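Local coordinates for protein hookworm platelet inhibitor 1 (Ancylostoma caninum, PDB 4TPV) that inhibits platelet aggregation and the adhesion of resting platelets to fibrinogen and collagen, possibly by binding platelet integrins, at residues 59-73 with 130-143. Numbering follows the deposited sequence.
Sequences CSEEPSSEEENVDVF and KTHVVCQYGPEAKG
Backbone pairing between N69, D71 and F73 on one strand and C135, V133 and T131 on the other defines the contact: each pair exchanges two N-H to O bonds, from N69 N to C135 O (2.9 Å) down to F73 N to T131 O (3.0 Å). The segment axes, 165° apart, confirm an antiparallel arrangement, and Y137 N to E67 O continues the bonding one residue before strand 68-73 begins.

Polar contacts join the turn at 65-68 to residues 141-142. K142 NZ reaches both E66 OE1, a salt bridge of 2.8 Å, and E66 O, so one ammonium grips side chain and backbone together. E67 OE2 accepts K142 N through its syn lone pair (2.9 Å) and A141 N from above the carboxylate plane; H117 NE2 also bonds this oxygen.

Strand 68-73 is an edge of the four-stranded sheet of the CAP domain, next to 130-138, whose other side pairs with 119-127. Helices 80-89 and 107-113 cover the face bearing N69, D71, V133 and Y137; helix 46-56 meets V134 and Q136 on the other.

Aromatic contacts differ in geometry. V72 CG2 sits over the face of the H132 ring, 3.7 Å from its centroid, while waters at the ring edge link ND1 to S60 O and NE2 to E61 OE2. F73 has CG between the backbone N and the carbonyl carbon (chi1 52°), which brings CE2 within 3.8 Å of V133 CG2. The N69 side chain meets the Y137 ring at about a right angle, N69 CG 3.5 Å from Y137 CE2, with amide and ring planes 67° apart; N111 and N108 bond the amide, and H23 bonds the Y137 hydroxyl.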
ATOM      1  N   CYS A  59     -12.823 -14.054   5.113  1.00 13.88           N
ATOM      2  CA  CYS A  59     -11.829 -15.132   5.193  1.00 13.82           C
ATOM      3  C   CYS A  59     -11.510 -15.773   3.848  1.00 16.67           C
ATOM      4  O   CYS A  59     -11.183 -16.961   3.790  1.00 15.62           O
ATOM      5  CB  CYS A  59     -12.285 -16.214   6.177  1.00 15.45           C
ATOM      6  SG  CYS A  59     -12.042 -15.707   7.927  1.00 19.14           S
ATOM      7  N   SER A  60     -11.608 -14.991   2.778  1.00 15.03           N
ATOM      8  CA  SER A  60     -11.113 -15.422   1.473  1.00 14.42           C
ATOM      9  C   SER A  60      -9.581 -15.382   1.474  1.00 11.97           C
ATOM     10  O   SER A  60      -8.978 -14.602   2.214  1.00 14.51           O
ATOM     11  CB  SER A  60     -11.667 -14.534   0.354  1.00 14.22           C
ATOM     12  OG  SER A  60     -11.216 -14.992  -0.909  1.00 16.92           O
ATOM     13  N   GLU A  61      -8.943 -16.231   0.665  1.00 12.75           N
ATOM     14  CA  GLU A  61      -7.496 -16.159   0.528  1.00 16.58           C
ATOM     15  C   GLU A  61      -7.085 -15.368  -0.702  1.00 16.31           C
ATOM     16  O   GLU A  61      -5.891 -15.210  -0.960  1.00 18.73           O
ATOM     17  CB  GLU A  61      -6.880 -17.563   0.480  1.00 19.76           C
ATOM     18  CG  GLU A  61      -7.039 -18.329   1.787  1.00 21.37           C
ATOM     19  CD  GLU A  61      -6.187 -19.581   1.870  1.00 34.51           C
ATOM     20  OE1 GLU A  61      -5.485 -19.903   0.886  1.00 38.14           O
ATOM     21  OE2 GLU A  61      -6.220 -20.238   2.934  1.00 38.07           O
ATOM     22  N   GLU A  62      -8.073 -14.863  -1.439  1.00 13.98           N
ATOM     23  CA  GLU A  62      -7.837 -14.073  -2.657  1.00 13.20           C
ATOM     24  C   GLU A  62      -8.416 -12.663  -2.504  1.00 11.22           C
ATOM     25  O   GLU A  62      -9.411 -12.486  -1.784  1.00 16.02           O
ATOM     26  CB  GLU A  62      -8.473 -14.755  -3.868  1.00 21.09           C
ATOM     27  CG  GLU A  62      -7.998 -16.170  -4.125  1.00 32.77           C
ATOM     28  CD  GLU A  62      -6.579 -16.217  -4.651  1.00 42.59           C
ATOM     29  OE1 GLU A  62      -6.038 -15.140  -5.003  1.00 41.73           O
ATOM     30  OE2 GLU A  62      -6.004 -17.329  -4.712  1.00 45.61           O
ATOM     31  N   PRO A  63      -7.837 -11.665  -3.200  1.00 11.60           N
ATOM     32  CA  PRO A  63      -8.428 -10.315  -3.180  1.00 13.47           C
ATOM     33  C   PRO A  63      -9.812 -10.287  -3.812  1.00 17.67           C
ATOM     34  O   PRO A  63     -10.050 -11.005  -4.787  1.00 18.10           O
ATOM     35  CB  PRO A  63      -7.472  -9.455  -4.020  1.00 14.80           C
ATOM     36  CG  PRO A  63      -6.322 -10.316  -4.386  1.00 18.31           C
ATOM     37  CD  PRO A  63      -6.636 -11.757  -4.050  1.00 13.84           C
ATOM     38  N   SER A  64     -10.697  -9.453  -3.277  1.00 11.65           N
ATOM     39  CA  SER A  64     -12.054  -9.349  -3.787  1.00 11.73           C
ATOM     40  C   SER A  64     -12.269  -8.142  -4.713  1.00 12.97           C
ATOM     41  O   SER A  64     -13.342  -7.997  -5.298  1.00 16.73           O
ATOM     42  CB  SER A  64     -13.049  -9.278  -2.624  1.00 20.55           C
ATOM     43  OG  SER A  64     -12.825  -8.122  -1.844  1.00 24.00           O
ATOM     44  N   SER A  65     -11.257  -7.280  -4.837  1.00 11.92           N
ATOM     45  CA  SER A  65     -11.306  -6.103  -5.716  1.00  9.18           C
ATOM     46  C   SER A  65      -9.889  -5.706  -6.096  1.00  8.62           C
ATOM     47  O   SER A  65      -8.933  -6.203  -5.471  1.00 10.48           O
ATOM     48  CB  SER A  65     -12.014  -4.933  -5.028  1.00 13.95           C
ATOM     49  OG  SER A  65     -11.214  -4.423  -3.966  1.00 18.24           O
ATOM     50  N   GLU A  66      -9.733  -4.812  -7.077  1.00  8.23           N
ATOM     51  CA  GLU A  66      -8.371  -4.470  -7.542  1.00  8.37           C
ATOM     52  C   GLU A  66      -7.528  -3.773  -6.461  1.00 10.57           C
ATOM     53  O   GLU A  66      -6.281  -3.886  -6.459  1.00 10.05           O
ATOM     54  CB  GLU A  66      -8.411  -3.599  -8.807  1.00  9.23           C
ATOM     55  CG  GLU A  66      -8.823  -4.335 -10.079  1.00 10.13           C
ATOM     56  CD  GLU A  66      -7.799  -5.373 -10.519  1.00 11.04           C
ATOM     57  OE1 GLU A  66      -6.595  -5.225 -10.199  1.00 12.76           O
ATOM     58  OE2 GLU A  66      -8.204  -6.340 -11.199  1.00 14.62           O
ATOM     59  N   GLU A  67      -8.183  -3.060  -5.540  1.00  8.07           N
ATOM     60  CA  GLU A  67      -7.441  -2.287  -4.541  1.00  8.45           C
ATOM     61  C   GLU A  67      -7.261  -3.028  -3.194  1.00  8.67           C
ATOM     62  O   GLU A  67      -6.975  -2.421  -2.163  1.00 10.13           O
ATOM     63  CB  GLU A  67      -8.121  -0.924  -4.311  1.00  9.32           C
ATOM     64  CG  GLU A  67      -7.380   0.284  -4.942  1.00  8.28           C
ATOM     65  CD  GLU A  67      -7.426   0.338  -6.468  1.00 11.29           C
ATOM     66  OE1 GLU A  67      -8.362  -0.215  -7.072  1.00 12.23           O
ATOM     67  OE2 GLU A  67      -6.531   0.964  -7.074  1.00 10.73           O
ATOM     68  N   GLU A  68      -7.355  -4.347  -3.223  1.00  9.13           N
ATOM     69  CA  GLU A  68      -7.126  -5.141  -2.028  1.00  8.82           C
ATOM     70  C   GLU A  68      -5.900  -6.055  -2.151  1.00  8.51           C
ATOM     71  O   GLU A  68      -5.680  -6.702  -3.180  1.00  9.55           O
ATOM     72  CB  GLU A  68      -8.351  -5.978  -1.720  1.00  8.62           C
ATOM     73  CG  GLU A  68      -8.213  -6.790  -0.455  1.00 10.52           C
ATOM     74  CD  GLU A  68      -9.510  -7.450  -0.088  1.00 18.13           C
ATOM     75  OE1 GLU A  68      -9.843  -8.466  -0.710  1.00 18.46           O
ATOM     76  OE2 GLU A  68     -10.215  -6.923   0.801  1.00 21.83           O
ATOM     77  N   ASN A  69      -5.100  -6.088  -1.086  1.00  7.69           N
ATOM     78  CA  ASN A  69      -4.026  -7.079  -0.934  1.00  8.18           C
ATOM     79  C   ASN A  69      -4.381  -8.062   0.176  1.00  8.75           C
ATOM     80  O   ASN A  69      -4.936  -7.657   1.204  1.00  7.58           O
ATOM     81  CB  ASN A  69      -2.690  -6.400  -0.600  1.00  8.26           C
ATOM     82  CG  ASN A  69      -2.006  -5.792  -1.807  1.00  7.34           C
ATOM     83  OD1 ASN A  69      -2.516  -5.829  -2.920  1.00  8.82           O
ATOM     84  ND2 ASN A  69      -0.828  -5.216  -1.576  1.00  7.85           N
ATOM     85  N   VAL A  70      -4.068  -9.344  -0.013  1.00  8.93           N
ATOM     86  CA  VAL A  70      -4.289 -10.350   1.016  1.00 11.32           C
ATOM     87  C   VAL A  70      -3.039 -11.170   1.229  1.00 13.44           C
ATOM     88  O   VAL A  70      -2.316 -11.471   0.271  1.00 13.04           O
ATOM     89  CB  VAL A  70      -5.465 -11.285   0.643  1.00 10.93           C
ATOM     90  CG1 VAL A  70      -5.767 -12.286   1.774  1.00 17.25           C
ATOM     91  CG2 VAL A  70      -6.691 -10.459   0.314  1.00 12.23           C
ATOM     92  N   ASP A  71      -2.772 -11.498   2.491  1.00  8.48           N
ATOM     93  CA  ASP A  71      -1.733 -12.462   2.823  1.00  8.92           C
ATOM     94  C   ASP A  71      -2.251 -13.432   3.858  1.00 11.63           C
ATOM     95  O   ASP A  71      -3.030 -13.045   4.723  1.00 12.16           O
ATOM     96  CB  ASP A  71      -0.491 -11.748   3.336  1.00  8.85           C
ATOM     97  CG  ASP A  71       0.719 -12.665   3.432  1.00 15.65           C
ATOM     98  OD1 ASP A  71       0.800 -13.672   2.688  1.00 16.29           O
ATOM     99  OD2 ASP A  71       1.593 -12.357   4.268  1.00 17.49           O
ATOM    100  N   VAL A  72      -1.836 -14.693   3.761  1.00  9.27           N
ATOM    101  CA  VAL A  72      -2.325 -15.741   4.634  1.00 10.68           C
ATOM    102  C   VAL A  72      -1.138 -16.550   5.156  1.00 11.09           C
ATOM    103  O   VAL A  72      -0.336 -17.050   4.365  1.00 14.80           O
ATOM    104  CB  VAL A  72      -3.309 -16.698   3.905  1.00 11.39           C
ATOM    105  CG1 VAL A  72      -3.769 -17.819   4.838  1.00 16.66           C
ATOM    106  CG2 VAL A  72      -4.498 -15.931   3.344  1.00 12.52           C
ATOM    107  N   PHE A  73      -1.038 -16.716   6.477  1.00 12.23           N
ATOM    108  CA  PHE A  73       0.058 -17.510   7.061  1.00 12.45           C
ATOM    109  C   PHE A  73      -0.250 -18.001   8.462  1.00 15.48           C
ATOM    110  O   PHE A  73      -1.169 -17.518   9.108  1.00 15.38           O
ATOM    111  CB  PHE A  73       1.370 -16.704   7.108  1.00 14.03           C
ATOM    112  CG  PHE A  73       1.237 -15.355   7.775  1.00 13.96           C
ATOM    113  CD1 PHE A  73       1.279 -15.242   9.155  1.00 14.02           C
ATOM    114  CD2 PHE A  73       1.061 -14.202   7.016  1.00 13.45           C
ATOM    115  CE1 PHE A  73       1.158 -13.989   9.769  1.00 12.87           C
ATOM    116  CE2 PHE A  73       0.935 -12.957   7.620  1.00 13.45           C
ATOM    117  CZ  PHE A  73       0.979 -12.852   8.996  1.00 13.33           C
ATOM    118  N   LYS A 130      -5.445 -19.717  10.793  1.00 14.71           N
ATOM    119  CA  LYS A 130      -4.477 -18.970   9.995  1.00 15.70           C
ATOM    120  C   LYS A 130      -4.703 -17.471  10.124  1.00 15.92           C
ATOM    121  O   LYS A 130      -5.839 -17.017  10.176  1.00 16.89           O
ATOM    122  CB  LYS A 130      -4.564 -19.354   8.516  1.00 16.85           C
ATOM    123  CG  LYS A 130      -4.351 -20.821   8.233  1.00 26.46           C
ATOM    124  CD  LYS A 130      -4.462 -21.111   6.749  1.00 34.72           C
ATOM    125  CE  LYS A 130      -4.402 -22.609   6.477  1.00 42.44           C
ATOM    126  NZ  LYS A 130      -5.552 -23.354   7.075  1.00 42.66           N
ATOM    127  N   THR A 131      -3.620 -16.705  10.123  1.00 11.32           N
ATOM    128  CA  THR A 131      -3.728 -15.245  10.129  1.00  9.91           C
ATOM    129  C   THR A 131      -3.949 -14.752   8.711  1.00 15.14           C
ATOM    130  O   THR A 131      -3.236 -15.147   7.802  1.00 12.33           O
ATOM    131  CB  THR A 131      -2.475 -14.600  10.733  1.00 12.16           C
ATOM    132  OG1 THR A 131      -2.291 -15.100  12.064  1.00 14.78           O
ATOM    133  CG2 THR A 131      -2.593 -13.076  10.767  1.00 13.51           C
ATOM    134  N   HIS A 132      -4.966 -13.918   8.528  1.00 11.54           N
ATOM    135  CA  HIS A 132      -5.164 -13.194   7.277  1.00 10.85           C
ATOM    136  C   HIS A 132      -4.856 -11.735   7.530  1.00 12.87           C
ATOM    137  O   HIS A 132      -5.364 -11.134   8.473  1.00 12.10           O
ATOM    138  CB  HIS A 132      -6.598 -13.312   6.740  1.00 11.86           C
ATOM    139  CG  HIS A 132      -6.964 -14.672   6.216  1.00  9.73           C
ATOM    140  ND1 HIS A 132      -7.866 -14.843   5.191  1.00 14.21           N
ATOM    141  CD2 HIS A 132      -6.543 -15.914   6.563  1.00 12.43           C
ATOM    142  CE1 HIS A 132      -8.001 -16.134   4.935  1.00 15.60           C
ATOM    143  NE2 HIS A 132      -7.204 -16.805   5.748  1.00 13.48           N
ATOM    144  N   VAL A 133      -3.994 -11.180   6.693  1.00  9.50           N
ATOM    145  CA  VAL A 133      -3.712  -9.768   6.713  1.00  8.21           C
ATOM    146  C   VAL A 133      -4.280  -9.200   5.429  1.00 11.97           C
ATOM    147  O   VAL A 133      -4.013  -9.739   4.345  1.00 11.26           O
ATOM    148  CB  VAL A 133      -2.208  -9.485   6.780  1.00  9.75           C
ATOM    149  CG1 VAL A 133      -1.963  -7.980   6.751  1.00 12.21           C
ATOM    150  CG2 VAL A 133      -1.604 -10.124   8.022  1.00 10.33           C
ATOM    151  N   VAL A 134      -5.069  -8.134   5.534  1.00  9.45           N
ATOM    152  CA  VAL A 134      -5.660  -7.481   4.355  1.00  8.22           C
ATOM    153  C   VAL A 134      -5.381  -5.997   4.418  1.00 10.63           C
ATOM    154  O   VAL A 134      -5.595  -5.369   5.459  1.00 10.79           O
ATOM    155  CB  VAL A 134      -7.197  -7.701   4.286  1.00  8.22           C
ATOM    156  CG1 VAL A 134      -7.808  -6.843   3.200  1.00  8.11           C
ATOM    157  CG2 VAL A 134      -7.527  -9.180   4.102  1.00 13.13           C
ATOM    158  N   CYS A 135      -4.898  -5.435   3.318  1.00  8.17           N
ATOM    159  CA  CYS A 135      -4.776  -3.996   3.209  1.00  8.25           C
ATOM    160  C   CYS A 135      -5.596  -3.514   2.020  1.00 10.37           C
ATOM    161  O   CYS A 135      -5.642  -4.160   0.974  1.00  9.93           O
ATOM    162  CB  CYS A 135      -3.319  -3.567   3.056  1.00  7.19           C
ATOM    163  SG  CYS A 135      -2.271  -3.771   4.530  1.00 10.04           S
ATOM    164  N   GLN A 136      -6.259  -2.384   2.221  1.00  8.21           N
ATOM    165  CA  GLN A 136      -7.061  -1.737   1.204  1.00  7.53           C
ATOM    166  C   GLN A 136      -6.402  -0.411   0.865  1.00  7.63           C
ATOM    167  O   GLN A 136      -5.891   0.294   1.750  1.00  8.21           O
ATOM    168  CB  GLN A 136      -8.509  -1.527   1.702  1.00 10.73           C
ATOM    169  CG  GLN A 136      -9.277  -2.828   1.896  1.00 12.84           C
ATOM    170  CD  GLN A 136     -10.046  -3.237   0.662  1.00 19.18           C
ATOM    171  OE1 GLN A 136     -10.026  -2.541  -0.358  1.00 21.04           O
ATOM    172  NE2 GLN A 136     -10.735  -4.377   0.743  1.00 16.11           N
ATOM    173  N   TYR A 137      -6.389  -0.081  -0.423  1.00  7.37           N
ATOM    174  CA  TYR A 137      -5.711   1.114  -0.896  1.00 11.29           C
ATOM    175  C   TYR A 137      -6.663   2.077  -1.590  1.00  8.65           C
ATOM    176  O   TYR A 137      -7.776   1.706  -2.012  1.00  9.46           O
ATOM    177  CB  TYR A 137      -4.572   0.715  -1.847  1.00  9.35           C
ATOM    178  CG  TYR A 137      -3.598  -0.251  -1.205  1.00  8.25           C
ATOM    179  CD1 TYR A 137      -2.554   0.206  -0.415  1.00 11.34           C
ATOM    180  CD2 TYR A 137      -3.761  -1.631  -1.342  1.00  7.03           C
ATOM    181  CE1 TYR A 137      -1.661  -0.696   0.208  1.00 13.04           C
ATOM    182  CE2 TYR A 137      -2.882  -2.528  -0.729  1.00  9.35           C
ATOM    183  CZ  TYR A 137      -1.824  -2.053   0.031  1.00  8.85           C
ATOM    184  OH  TYR A 137      -0.952  -2.948   0.623  1.00  9.30           O
ATOM    185  N   GLY A 138      -6.223   3.327  -1.712  1.00  8.17           N
ATOM    186  CA  GLY A 138      -6.997   4.333  -2.427  1.00  9.98           C
ATOM    187  C   GLY A 138      -6.126   5.465  -2.940  1.00 11.12           C
ATOM    188  O   GLY A 138      -4.986   5.621  -2.510  1.00 11.06           O
ATOM    189  N   PRO A 139      -6.644   6.243  -3.905  1.00 10.64           N
ATOM    190  CA  PRO A 139      -7.957   6.017  -4.519  1.00  9.17           C
ATOM    191  C   PRO A 139      -7.940   4.880  -5.524  1.00 11.71           C
ATOM    192  O   PRO A 139      -6.885   4.349  -5.876  1.00 14.24           O
ATOM    193  CB  PRO A 139      -8.262   7.353  -5.224  1.00 14.23           C
ATOM    194  CG  PRO A 139      -7.005   8.181  -5.139  1.00 23.15           C
ATOM    195  CD  PRO A 139      -5.912   7.345  -4.545  1.00 15.53           C
ATOM    196  N   GLU A 140      -9.117   4.491  -5.991  1.00 13.20           N
ATOM    197  CA  GLU A 140      -9.194   3.405  -6.960  1.00 11.25           C
ATOM    198  C   GLU A 140      -8.604   3.790  -8.317  1.00 15.11           C
ATOM    199  O   GLU A 140      -8.964   4.811  -8.907  1.00 18.46           O
ATOM    200  CB  GLU A 140     -10.644   2.950  -7.126  1.00 19.39           C
ATOM    201  CG  GLU A 140     -11.218   2.271  -5.893  1.00 27.61           C
ATOM    202  CD  GLU A 140     -12.697   1.953  -6.046  1.00 42.62           C
ATOM    203  OE1 GLU A 140     -13.295   2.357  -7.070  1.00 48.72           O
ATOM    204  OE2 GLU A 140     -13.261   1.302  -5.141  1.00 48.54           O
ATOM    205  N   ALA A 141      -7.703   2.947  -8.810  1.00 10.37           N
ATOM    206  CA  ALA A 141      -6.962   3.234 -10.028  1.00 11.99           C
ATOM    207  C   ALA A 141      -6.413   1.974 -10.700  1.00 13.10           C
ATOM    208  O   ALA A 141      -6.259   1.946 -11.914  1.00 13.97           O
ATOM    209  CB  ALA A 141      -5.813   4.190  -9.720  1.00 13.06           C
ATOM    210  N   LYS A 142      -6.095   0.944  -9.918  1.00  9.41           N
ATOM    211  CA  LYS A 142      -5.417  -0.244 -10.439  1.00 11.34           C
ATOM    212  C   LYS A 142      -6.322  -1.065 -11.372  1.00 11.06           C
ATOM    213  O   LYS A 142      -7.518  -1.204 -11.140  1.00 12.21           O
ATOM    214  CB  LYS A 142      -4.919  -1.111  -9.281  1.00  7.71           C
ATOM    215  CG  LYS A 142      -4.321  -2.485  -9.654  1.00  7.75           C
ATOM    216  CD  LYS A 142      -3.587  -3.037  -8.417  1.00  8.40           C
ATOM    217  CE  LYS A 142      -3.354  -4.561  -8.452  1.00 10.68           C
ATOM    218  NZ  LYS A 142      -4.620  -5.348  -8.263  1.00 10.26           N
ATOM    219  N   GLY A 143      -5.743  -1.608 -12.436  1.00  9.92           N
ATOM    220  CA  GLY A 143      -6.498  -2.402 -13.386  1.00 11.46           C
ATOM    221  C   GLY A 143      -5.576  -3.011 -14.423  1.00 10.12           C
ATOM    222  O   GLY A 143      -4.514  -2.450 -14.719  1.00 11.17           O
TER
HETATM  223  O   HOH W   1      -9.321 -12.691   4.753  1.00 13.16           O
HETATM  224  O   HOH W   2      -7.169 -19.442   5.375  1.00 28.73           O
HETATM  225  O   HOH W   3     -12.134  -5.695  -1.557  1.00 21.96           O
HETATM  226  O   HOH W   4      -9.411   0.010  -9.542  1.00 14.72           O
HETATM  227  O   HOH W   5      -0.908 -17.183  12.436  1.00 33.24           O